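Local coordinates for putative fimbrium anchoring subunit Fim4B (Bacteroides ovatus, PDB 5CAG), which is a putative anchoring subunit of a bacterial fimbrium, a predicted outer-membrane lipoprotein of the FimB/Mfa2 family that probably tethers the pilus to the cell surface, at residues A[33-41]-A[51-62]; A[147-155]-A[272-283]. One frame throughout, in Å; residues are numbered along the deposited sequence.

Contact 1. Residues A[33-41]-A[51-62]; sequences LPEGVRVIF and VDKYLSVRGGEM. With SO4 (sulfate ion), chain C.
Arg38 and Tyr54 lie against each other across an antiparallel beta hairpin, strand 36-43 paired with strand 51-56. Arg38 CG sits over one ring face, 3.6 Å from the centroid of the Tyr54 ring, a CH-pi contact, while further out Tyr54 OH stands 3.5 Å from Arg38 NE, over the centre of the guanidinium. The two planes are only 18° apart. Asp52, whose carboxylate is turned 66° from the guanidinium plane, closes a salt bridge of 2.7 Å from Arg38 NH2 to Asp52 OD2; the hydrogen bonds within it are weak. Arg38 is further held by Glu86 and Tyr74.

The reverse side of the hairpin is largely apolar, with Val37, Val39, Phe41, Val51 and Leu55. Lys53 starts from it but runs outward, its extended chain reaching Glu61 O, 2.8 Å from Lys53 NZ, with only a weak bond (Lys53 NZ to O2, 3.3 Å) to a sulfate probably from the crystallisation liquor. Selenomethionine Met62, bent at chi3 (-59°), brings its CE to 3.5 Å from Val39 CB. Its selenium meets the Phe41 ring obliquely, 3.7 Å from Phe41 CE1 to Met62 SE, a Met-aromatic contact. Near the Ser56-Gly59 turn, Val57 divides its methyls, CG1 meeting Leu33 CD1 and CG2 lying 3.6 Å from Pro34 CD.

Backbone bonds from Val37-Leu55 to Phe41-Val51 set the register that places Arg38 opposite Tyr54 and Ile40 opposite Asp52. Two carboxylates, Asp52 and Glu86, probably offset the charge of the buried arginine, whose flat group lies between the Tyr54 hydroxyl and the Ile40 CD1 methyl.

Contact 2. Residues A[147-155]-A[272-283]; sequences YSFAVEAKG and PPEIELPPDDKI
Pro272 and Pro273 bring a late part of the chain alongside Ser148 and Phe149. From here a short, weakly bonded parallel strand at about 274-275 pairs with strand 134-154, whose antiparallel neighbour here is strand 197-205, and the chain meets strand 134-154 again at Ile283. Pro272 rests its CB on the strand backbone, 3.5 Å from Phe149 O. Pro273 places its CD beside the Ser148 hydroxyl, and its carbonyl accepts the amide of Ala150, 2.9 Å from Ala150 N to Pro273 O.

Glu274 is bridged with Ala150. Its side chain extends along the strand toward the carboxylate of Glu152, where Glu274 OE2 and Glu152 OE1 lie 3.9 Å apart, two like charges near each other that solvent probably eases. Ile275 turns to the other side. Its amide bonds to Ala150 O at 2.8 Å, and CG1, anti to the carbonyl carbon (chi1 -62°), carries CD1 up to the phenylalanine, 3.6 Å from Phe149 CB and oblique to the ring. Leu233 and Leu258 also pack on this isoleucine.

Leu277 then touches Val151, methyl to methyl, with Leu277 CD1 3.8 Å from Val151 CG2. After this the chain swings away from the strand through residues 278-282 and returns at Ile283. This isoleucine spans two strand residues: CD1 approaches Val151, while CG2 lies 3.6 Å from Ala153 CB, and Phe237 of strand 232-239 packs on it as well. The return is secured by the backbone, where Lys154 N donates to Ile283 O at 2.8 Å with an N-H...O angle of 167°.

Contacts 1 and 2 lie on opposite sides of the chain's centre, their own centres about 44 Å apart and their nearest atoms about 19 Å apart. Both are partly buried, and long strand 134-154 connects their surroundings: it carries contact 2 directly and pairs with strand 20-25, the neighbour of strand 59-62 in contact 1. Contact 1 is local, a regular antiparallel hairpin where a buried arginine has charged partners, whereas contact 2 has no salt bridge between its segments. Contact 2 joins residues far apart in sequence through sparse parallel bonding, with prolines and aliphatic side chains carrying the packing and its acidic groups at the solvent-facing margin.

Contact 1. Residues A[33-41]-A[51-62]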
loop_
_atom_site.group_PDB
_atom_site.type_symbol
_atom_site.label_atom_id
_atom_site.label_comp_id
_atom_site.label_asym_id
_atom_site.label_seq_id
_atom_site.Cartn_x
_atom_site.Cartn_y
_atom_site.Cartn_z
ATOM N N LEU A 33 -7.038 7.570 13.244
ATOM C CA LEU A 33 -6.210 6.565 13.898
ATOM C C LEU A 33 -6.653 5.137 13.649
ATOM O O LEU A 33 -7.840 4.851 13.802
ATOM C CB LEU A 33 -6.219 6.777 15.410
ATOM C CG LEU A 33 -5.440 7.921 15.956
ATOM C CD1 LEU A 33 -5.117 7.676 17.379
ATOM C CD2 LEU A 33 -4.162 8.108 15.210
ATOM N N PRO A 34 -5.709 4.191 13.414
ATOM C CA PRO A 34 -6.107 2.779 13.265
ATOM C C PRO A 34 -6.639 2.170 14.567
ATOM O O PRO A 34 -6.531 2.761 15.645
ATOM C CB PRO A 34 -4.809 2.083 12.845
ATOM C CG PRO A 34 -3.883 3.147 12.448
ATOM C CD PRO A 34 -4.253 4.354 13.223
ATOM N N GLU A 35 -7.217 0.971 14.451
ATOM C CA GLU A 35 -7.783 0.210 15.559
ATOM C C GLU A 35 -6.665 -0.207 16.541
ATOM O O GLU A 35 -6.861 -0.176 17.754
ATOM C CB GLU A 35 -8.508 -1.009 14.975
ATOM C CG GLU A 35 -9.734 -1.460 15.751
ATOM C CD GLU A 35 -9.910 -2.970 15.807
ATOM O OE1 GLU A 35 -10.185 -3.576 14.744
ATOM O OE2 GLU A 35 -9.749 -3.550 16.909
ATOM N N GLY A 36 -5.491 -0.523 15.990
ATOM C CA GLY A 36 -4.285 -0.933 16.703
ATOM C C GLY A 36 -3.198 -1.351 15.727
ATOM O O GLY A 36 -3.380 -1.248 14.504
ATOM N N VAL A 37 -2.053 -1.833 16.260
ATOM C CA VAL A 37 -0.910 -2.256 15.434
ATOM C C VAL A 37 -0.376 -3.623 15.832
ATOM O O VAL A 37 -0.577 -4.056 16.960
ATOM C CB VAL A 37 0.262 -1.237 15.437
ATOM C CG1 VAL A 37 -0.190 0.152 14.995
ATOM C CG2 VAL A 37 0.969 -1.187 16.789
ATOM N N ARG A 38 0.347 -4.273 14.913
ATOM C CA ARG A 38 1.015 -5.550 15.146
ATOM C C ARG A 38 2.503 -5.293 15.121
ATOM O O ARG A 38 2.964 -4.504 14.285
ATOM C CB ARG A 38 0.620 -6.623 14.122
ATOM C CG ARG A 38 0.938 -8.040 14.616
ATOM C CD ARG A 38 1.383 -8.888 13.458
ATOM N NE ARG A 38 1.331 -10.329 13.716
ATOM C CZ ARG A 38 1.215 -11.239 12.750
ATOM N NH1 ARG A 38 1.103 -10.860 11.480
ATOM N NH2 ARG A 38 1.178 -12.531 13.047
ATOM N N VAL A 39 3.246 -5.877 16.080
ATOM C CA VAL A 39 4.687 -5.685 16.222
ATOM C C VAL A 39 5.370 -7.039 16.119
ATOM O O VAL A 39 5.020 -7.968 16.863
ATOM C CB VAL A 39 5.062 -4.961 17.540
ATOM C CG1 VAL A 39 6.556 -4.687 17.601
ATOM C CG2 VAL A 39 4.269 -3.672 17.748
ATOM N N ILE A 40 6.316 -7.183 15.185
ATOM C CA ILE A 40 7.011 -8.466 15.072
ATOM C C ILE A 40 8.497 -8.231 15.181
ATOM O O ILE A 40 9.040 -7.363 14.504
ATOM C CB ILE A 40 6.672 -9.320 13.823
ATOM C CG1 ILE A 40 5.174 -9.407 13.570
ATOM C CG2 ILE A 40 7.263 -10.717 13.961
ATOM C CD1 ILE A 40 4.857 -9.739 12.144
ATOM N N PHE A 41 9.141 -9.026 16.020
ATOM C CA PHE A 41 10.566 -9.008 16.263
ATOM C C PHE A 41 11.197 -10.264 15.666
ATOM O O PHE A 41 11.006 -11.342 16.216
ATOM C CB PHE A 41 10.806 -8.950 17.774
ATOM C CG PHE A 41 10.751 -7.574 18.385
ATOM C CD1 PHE A 41 9.534 -6.978 18.686
ATOM C CD2 PHE A 41 11.918 -6.896 18.709
ATOM C CE1 PHE A 41 9.490 -5.721 19.288
ATOM C CE2 PHE A 41 11.868 -5.634 19.293
ATOM C CZ PHE A 41 10.655 -5.066 19.598
ATOM N N VAL A 51 9.035 -12.851 18.214
ATOM C CA VAL A 51 8.221 -12.262 19.275
ATOM C C VAL A 51 7.229 -11.359 18.564
ATOM O O VAL A 51 7.604 -10.404 17.881
ATOM C CB VAL A 51 9.068 -11.545 20.353
ATOM C CG1 VAL A 51 8.197 -10.979 21.474
ATOM C CG2 VAL A 51 10.135 -12.485 20.913
ATOM N N ASP A 52 5.960 -11.731 18.673
ATOM C CA ASP A 52 4.818 -11.133 17.997
ATOM C C ASP A 52 3.815 -10.622 19.013
ATOM O O ASP A 52 3.528 -11.331 19.976
ATOM C CB ASP A 52 4.205 -12.261 17.148
ATOM C CG ASP A 52 2.977 -11.957 16.326
ATOM O OD1 ASP A 52 2.034 -11.333 16.867
ATOM O OD2 ASP A 52 2.891 -12.466 15.195
ATOM N N LYS A 53 3.263 -9.420 18.799
ATOM C CA LYS A 53 2.236 -8.867 19.686
ATOM C C LYS A 53 1.368 -7.806 19.000
ATOM O O LYS A 53 1.864 -7.021 18.200
ATOM C CB LYS A 53 2.832 -8.269 20.976
ATOM C CG LYS A 53 1.851 -8.345 22.153
ATOM C CD LYS A 53 2.226 -7.499 23.363
ATOM C CE LYS A 53 1.068 -7.434 24.332
ATOM N NZ LYS A 53 1.408 -6.707 25.581
ATOM N N TYR A 54 0.060 -7.807 19.319
ATOM C CA TYR A 54 -0.908 -6.811 18.871
ATOM C C TYR A 54 -0.998 -5.815 20.013
ATOM O O TYR A 54 -1.045 -6.225 21.185
ATOM C CB TYR A 54 -2.264 -7.441 18.512
ATOM C CG TYR A 54 -2.236 -8.307 17.269
ATOM C CD1 TYR A 54 -1.870 -9.645 17.337
ATOM C CD2 TYR A 54 -2.590 -7.793 16.030
ATOM C CE1 TYR A 54 -1.835 -10.444 16.196
ATOM C CE2 TYR A 54 -2.574 -8.587 14.883
ATOM C CZ TYR A 54 -2.187 -9.912 14.970
ATOM O OH TYR A 54 -2.164 -10.703 13.847
ATOM N N LEU A 55 -0.913 -4.515 19.680
ATOM C CA LEU A 55 -0.865 -3.406 20.632
ATOM C C LEU A 55 -1.891 -2.335 20.376
ATOM O O LEU A 55 -2.397 -2.215 19.256
ATOM C CB LEU A 55 0.514 -2.742 20.541
ATOM C CG LEU A 55 1.639 -3.319 21.355
ATOM C CD1 LEU A 55 2.827 -2.405 21.280
ATOM C CD2 LEU A 55 1.234 -3.504 22.818
ATOM N N SER A 56 -2.126 -1.486 21.405
ATOM C CA SER A 56 -3.007 -0.315 21.337
ATOM C C SER A 56 -2.453 0.653 20.299
ATOM O O SER A 56 -1.235 0.661 20.070
ATOM C CB SER A 56 -3.090 0.363 22.708
ATOM O OG SER A 56 -3.701 1.647 22.677
ATOM N N VAL A 57 -3.305 1.494 19.698
ATOM C CA VAL A 57 -2.801 2.442 18.710
ATOM C C VAL A 57 -1.667 3.327 19.313
ATOM O O VAL A 57 -0.779 3.746 18.574
ATOM C CB VAL A 57 -3.941 3.271 18.103
ATOM C CG1 VAL A 57 -4.348 4.418 19.017
ATOM C CG2 VAL A 57 -3.577 3.773 16.725
ATOM N N ARG A 58 -1.655 3.526 20.647
ATOM C CA ARG A 58 -0.663 4.344 21.365
ATOM C C ARG A 58 0.588 3.538 21.771
ATOM O O ARG A 58 1.547 4.098 22.297
ATOM C CB ARG A 58 -1.295 4.977 22.628
ATOM C CG ARG A 58 -2.686 5.617 22.453
ATOM C CD ARG A 58 -2.674 6.994 21.789
ATOM N NE ARG A 58 -4.004 7.617 21.826
ATOM C CZ ARG A 58 -4.369 8.673 21.101
ATOM N NH1 ARG A 58 -3.511 9.241 20.260
ATOM N NH2 ARG A 58 -5.599 9.160 21.202
ATOM N N GLY A 59 0.562 2.239 21.523
ATOM C CA GLY A 59 1.653 1.335 21.868
ATOM C C GLY A 59 1.367 0.585 23.150
ATOM O O GLY A 59 0.201 0.413 23.522
ATOM N N GLY A 60 2.427 0.142 23.817
ATOM C CA GLY A 60 2.330 -0.570 25.085
ATOM C C GLY A 60 3.534 -1.411 25.455
ATOM O O GLY A 60 4.532 -1.439 24.729
ATOM N N GLU A 61 3.440 -2.096 26.609
ATOM C CA GLU A 61 4.473 -2.996 27.119
ATOM C C GLU A 61 4.473 -4.306 26.323
ATOM O O GLU A 61 3.416 -4.777 25.895
ATOM C CB GLU A 61 4.255 -3.278 28.608
ATOM C CG GLU A 61 4.528 -2.084 29.506
ATOM C CD GLU A 61 5.597 -2.308 30.558
ATOM O OE1 GLU A 61 5.915 -3.485 30.853
ATOM O OE2 GLU A 61 6.121 -1.299 31.083
HETATM N N MSE A 62 5.661 -4.899 26.148
HETATM C CA MSE A 62 5.893 -6.123 25.376
HETATM C C MSE A 62 7.183 -6.791 25.861
HETATM O O MSE A 62 8.213 -6.130 25.912
HETATM C CB MSE A 62 6.010 -5.718 23.905
HETATM C CG MSE A 62 6.021 -6.867 22.941
HETATM SE SE MSE A 62 6.329 -6.195 21.153
HETATM C CE MSE A 62 4.863 -5.072 21.049
HETATM S S SO4 C . 3.729 -10.095 26.733
HETATM O O1 SO4 C . 3.793 -11.371 27.453
HETATM O O2 SO4 C . 2.332 -9.820 26.378
HETATM O O3 SO4 C . 4.210 -9.013 27.597
HETATM O O4 SO4 C . 4.571 -10.186 25.522
#

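Contact 2. Residues A[147-155]-A[272-283]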
loop_
_atom_site.group_PDB
_atom_site.type_symbol
_atom_site.label_atom_id
_atom_site.label_comp_id
_atom_site.label_asym_id
_atom_site.label_seq_id
_atom_site.Cartn_x
_atom_site.Cartn_y
_atom_site.Cartn_z
ATOM N N TYR A 147 -3.829 9.326 -5.307
ATOM C CA TYR A 147 -3.808 9.983 -6.613
ATOM C C TYR A 147 -5.229 10.333 -7.048
ATOM O O TYR A 147 -6.192 9.673 -6.640
ATOM C CB TYR A 147 -3.173 9.087 -7.668
ATOM C CG TYR A 147 -1.783 8.580 -7.371
ATOM C CD1 TYR A 147 -1.588 7.420 -6.627
ATOM C CD2 TYR A 147 -0.667 9.164 -7.967
ATOM C CE1 TYR A 147 -0.314 6.910 -6.398
ATOM C CE2 TYR A 147 0.615 8.656 -7.755
ATOM C CZ TYR A 147 0.788 7.526 -6.968
ATOM O OH TYR A 147 2.053 7.019 -6.739
ATOM N N SER A 148 -5.355 11.367 -7.873
ATOM C CA SER A 148 -6.613 11.814 -8.457
ATOM C C SER A 148 -6.308 12.438 -9.809
ATOM O O SER A 148 -5.201 12.939 -10.011
ATOM C CB SER A 148 -7.333 12.809 -7.543
ATOM O OG SER A 148 -6.697 14.079 -7.457
ATOM N N PHE A 149 -7.265 12.412 -10.736
ATOM C CA PHE A 149 -7.103 13.058 -12.037
ATOM C C PHE A 149 -8.462 13.367 -12.636
ATOM O O PHE A 149 -9.499 12.874 -12.171
ATOM C CB PHE A 149 -6.275 12.199 -13.010
ATOM C CG PHE A 149 -7.007 10.983 -13.531
ATOM C CD1 PHE A 149 -7.794 11.059 -14.676
ATOM C CD2 PHE A 149 -6.926 9.766 -12.869
ATOM C CE1 PHE A 149 -8.502 9.949 -15.131
ATOM C CE2 PHE A 149 -7.613 8.648 -13.352
ATOM C CZ PHE A 149 -8.402 8.753 -14.473
ATOM N N ALA A 150 -8.440 14.170 -13.688
ATOM C CA ALA A 150 -9.616 14.499 -14.467
ATOM C C ALA A 150 -9.202 14.598 -15.933
ATOM O O ALA A 150 -8.135 15.140 -16.230
ATOM C CB ALA A 150 -10.246 15.790 -13.976
ATOM N N VAL A 151 -9.967 13.975 -16.835
ATOM C CA VAL A 151 -9.624 14.058 -18.240
ATOM C C VAL A 151 -10.900 14.317 -19.035
ATOM O O VAL A 151 -11.979 13.817 -18.713
ATOM C CB VAL A 151 -8.798 12.863 -18.750
ATOM C CG1 VAL A 151 -9.553 11.559 -18.625
ATOM C CG2 VAL A 151 -8.325 13.078 -20.178
ATOM N N GLU A 152 -10.770 15.176 -20.026
ATOM C CA GLU A 152 -11.861 15.575 -20.886
ATOM C C GLU A 152 -12.173 14.460 -21.888
ATOM O O GLU A 152 -11.243 13.927 -22.498
ATOM C CB GLU A 152 -11.428 16.854 -21.589
ATOM C CG GLU A 152 -12.543 17.784 -21.996
ATOM C CD GLU A 152 -11.968 19.005 -22.676
ATOM O OE1 GLU A 152 -11.357 19.839 -21.966
ATOM O OE2 GLU A 152 -12.048 19.083 -23.926
ATOM N N ALA A 153 -13.470 14.088 -22.042
ATOM C CA ALA A 153 -13.909 13.043 -22.977
ATOM C C ALA A 153 -15.267 13.366 -23.657
ATOM O O ALA A 153 -16.282 13.639 -22.990
ATOM C CB ALA A 153 -13.979 11.710 -22.272
ATOM N N LYS A 154 -15.266 13.317 -25.004
ATOM C CA LYS A 154 -16.434 13.601 -25.844
ATOM C C LYS A 154 -17.381 12.404 -25.902
ATOM O O LYS A 154 -16.935 11.251 -25.936
ATOM C CB LYS A 154 -15.982 13.987 -27.269
ATOM C CG LYS A 154 -17.056 14.635 -28.160
ATOM C CD LYS A 154 -16.526 15.006 -29.559
ATOM C CE LYS A 154 -17.622 15.204 -30.589
ATOM N NZ LYS A 154 -17.085 15.552 -31.943
ATOM N N GLY A 155 -18.676 12.700 -25.940
ATOM C CA GLY A 155 -19.722 11.696 -26.079
ATOM C C GLY A 155 -19.879 10.740 -24.920
ATOM O O GLY A 155 -20.056 9.533 -25.120
ATOM N N PRO A 272 -9.403 17.594 -8.945
ATOM C CA PRO A 272 -8.347 16.730 -9.473
ATOM C C PRO A 272 -7.636 17.349 -10.656
ATOM O O PRO A 272 -8.252 18.074 -11.436
ATOM C CB PRO A 272 -9.089 15.451 -9.846
ATOM C CG PRO A 272 -10.323 15.478 -9.008
ATOM C CD PRO A 272 -10.712 16.926 -9.023
ATOM N N PRO A 273 -6.311 17.118 -10.738
ATOM C CA PRO A 273 -5.516 17.681 -11.839
ATOM C C PRO A 273 -5.980 17.242 -13.226
ATOM O O PRO A 273 -6.225 16.046 -13.438
ATOM C CB PRO A 273 -4.113 17.117 -11.575
ATOM C CG PRO A 273 -4.096 16.699 -10.196
ATOM C CD PRO A 273 -5.478 16.285 -9.853
ATOM N N GLU A 274 -6.076 18.186 -14.185
ATOM C CA GLU A 274 -6.473 17.798 -15.544
ATOM C C GLU A 274 -5.287 17.149 -16.283
ATOM O O GLU A 274 -4.151 17.626 -16.223
ATOM C CB GLU A 274 -7.090 18.963 -16.370
ATOM C CG GLU A 274 -7.398 18.614 -17.826
ATOM C CD GLU A 274 -8.545 19.350 -18.497
ATOM O OE1 GLU A 274 -8.355 20.530 -18.870
ATOM O OE2 GLU A 274 -9.613 18.728 -18.706
ATOM N N ILE A 275 -5.572 16.025 -16.934
ATOM C CA ILE A 275 -4.655 15.351 -17.813
ATOM C C ILE A 275 -4.998 15.928 -19.193
ATOM O O ILE A 275 -6.030 15.603 -19.787
ATOM C CB ILE A 275 -4.737 13.814 -17.711
ATOM C CG1 ILE A 275 -4.369 13.344 -16.298
ATOM C CG2 ILE A 275 -3.824 13.172 -18.740
ATOM C CD1 ILE A 275 -4.450 11.814 -16.044
ATOM N N GLU A 276 -4.193 16.901 -19.621
ATOM C CA GLU A 276 -4.322 17.559 -20.920
ATOM C C GLU A 276 -3.825 16.615 -22.013
ATOM O O GLU A 276 -2.777 15.968 -21.858
ATOM C CB GLU A 276 -3.549 18.884 -20.947
ATOM C CG GLU A 276 -4.419 20.119 -20.790
ATOM C CD GLU A 276 -3.653 21.357 -20.369
ATOM O OE1 GLU A 276 -3.098 22.051 -21.253
ATOM O OE2 GLU A 276 -3.590 21.618 -19.146
ATOM N N LEU A 277 -4.606 16.494 -23.088
ATOM C CA LEU A 277 -4.263 15.626 -24.197
ATOM C C LEU A 277 -4.029 16.453 -25.439
ATOM O O LEU A 277 -4.733 17.451 -25.624
ATOM C CB LEU A 277 -5.391 14.614 -24.439
ATOM C CG LEU A 277 -5.508 13.450 -23.458
ATOM C CD1 LEU A 277 -6.809 12.704 -23.667
ATOM C CD2 LEU A 277 -4.356 12.476 -23.608
ATOM N N PRO A 278 -3.093 16.071 -26.338
ATOM C CA PRO A 278 -2.962 16.832 -27.599
ATOM C C PRO A 278 -4.283 16.758 -28.373
ATOM O O PRO A 278 -5.037 15.799 -28.135
ATOM C CB PRO A 278 -1.818 16.131 -28.336
ATOM C CG PRO A 278 -1.714 14.789 -27.721
ATOM C CD PRO A 278 -2.192 14.898 -26.305
ATOM N N PRO A 279 -4.622 17.716 -29.280
ATOM C CA PRO A 279 -5.933 17.649 -29.968
ATOM C C PRO A 279 -6.072 16.411 -30.872
ATOM O O PRO A 279 -7.183 15.962 -31.204
ATOM C CB PRO A 279 -5.990 18.966 -30.724
ATOM C CG PRO A 279 -5.053 19.867 -29.938
ATOM C CD PRO A 279 -3.920 18.950 -29.650
ATOM N N ASP A 280 -4.909 15.814 -31.161
ATOM C CA ASP A 280 -4.677 14.588 -31.903
ATOM C C ASP A 280 -5.189 13.350 -31.104
ATOM O O ASP A 280 -5.905 12.514 -31.657
ATOM C CB ASP A 280 -3.151 14.518 -32.166
ATOM C CG ASP A 280 -2.620 13.264 -32.841
ATOM O OD1 ASP A 280 -3.224 12.829 -33.861
ATOM O OD2 ASP A 280 -1.546 12.771 -32.410
ATOM N N ASP A 281 -4.843 13.264 -29.804
ATOM C CA ASP A 281 -5.188 12.151 -28.902
ATOM C C ASP A 281 -6.437 12.418 -28.026
ATOM O O ASP A 281 -6.563 11.815 -26.958
ATOM C CB ASP A 281 -3.989 11.856 -27.964
ATOM C CG ASP A 281 -2.663 11.500 -28.620
ATOM O OD1 ASP A 281 -2.561 11.620 -29.861
ATOM O OD2 ASP A 281 -1.707 11.171 -27.882
ATOM N N LYS A 282 -7.355 13.298 -28.454
ATOM C CA LYS A 282 -8.537 13.635 -27.654
ATOM C C LYS A 282 -9.419 12.396 -27.428
ATOM O O LYS A 282 -9.507 11.565 -28.327
ATOM C CB LYS A 282 -9.318 14.772 -28.330
ATOM C CG LYS A 282 -9.116 16.137 -27.644
ATOM C CD LYS A 282 -9.141 17.361 -28.591
ATOM C CE LYS A 282 -10.384 17.620 -29.438
ATOM N NZ LYS A 282 -10.149 18.681 -30.466
ATOM N N ILE A 283 -10.016 12.220 -26.234
ATOM C CA ILE A 283 -10.853 11.025 -26.048
ATOM C C ILE A 283 -12.246 11.291 -26.615
ATOM O O ILE A 283 -12.919 12.236 -26.196
ATOM C CB ILE A 283 -10.924 10.525 -24.570
ATOM C CG1 ILE A 283 -9.590 9.929 -24.128
ATOM C CG2 ILE A 283 -12.020 9.489 -24.382
ATOM C CD1 ILE A 283 -9.332 10.036 -22.672
#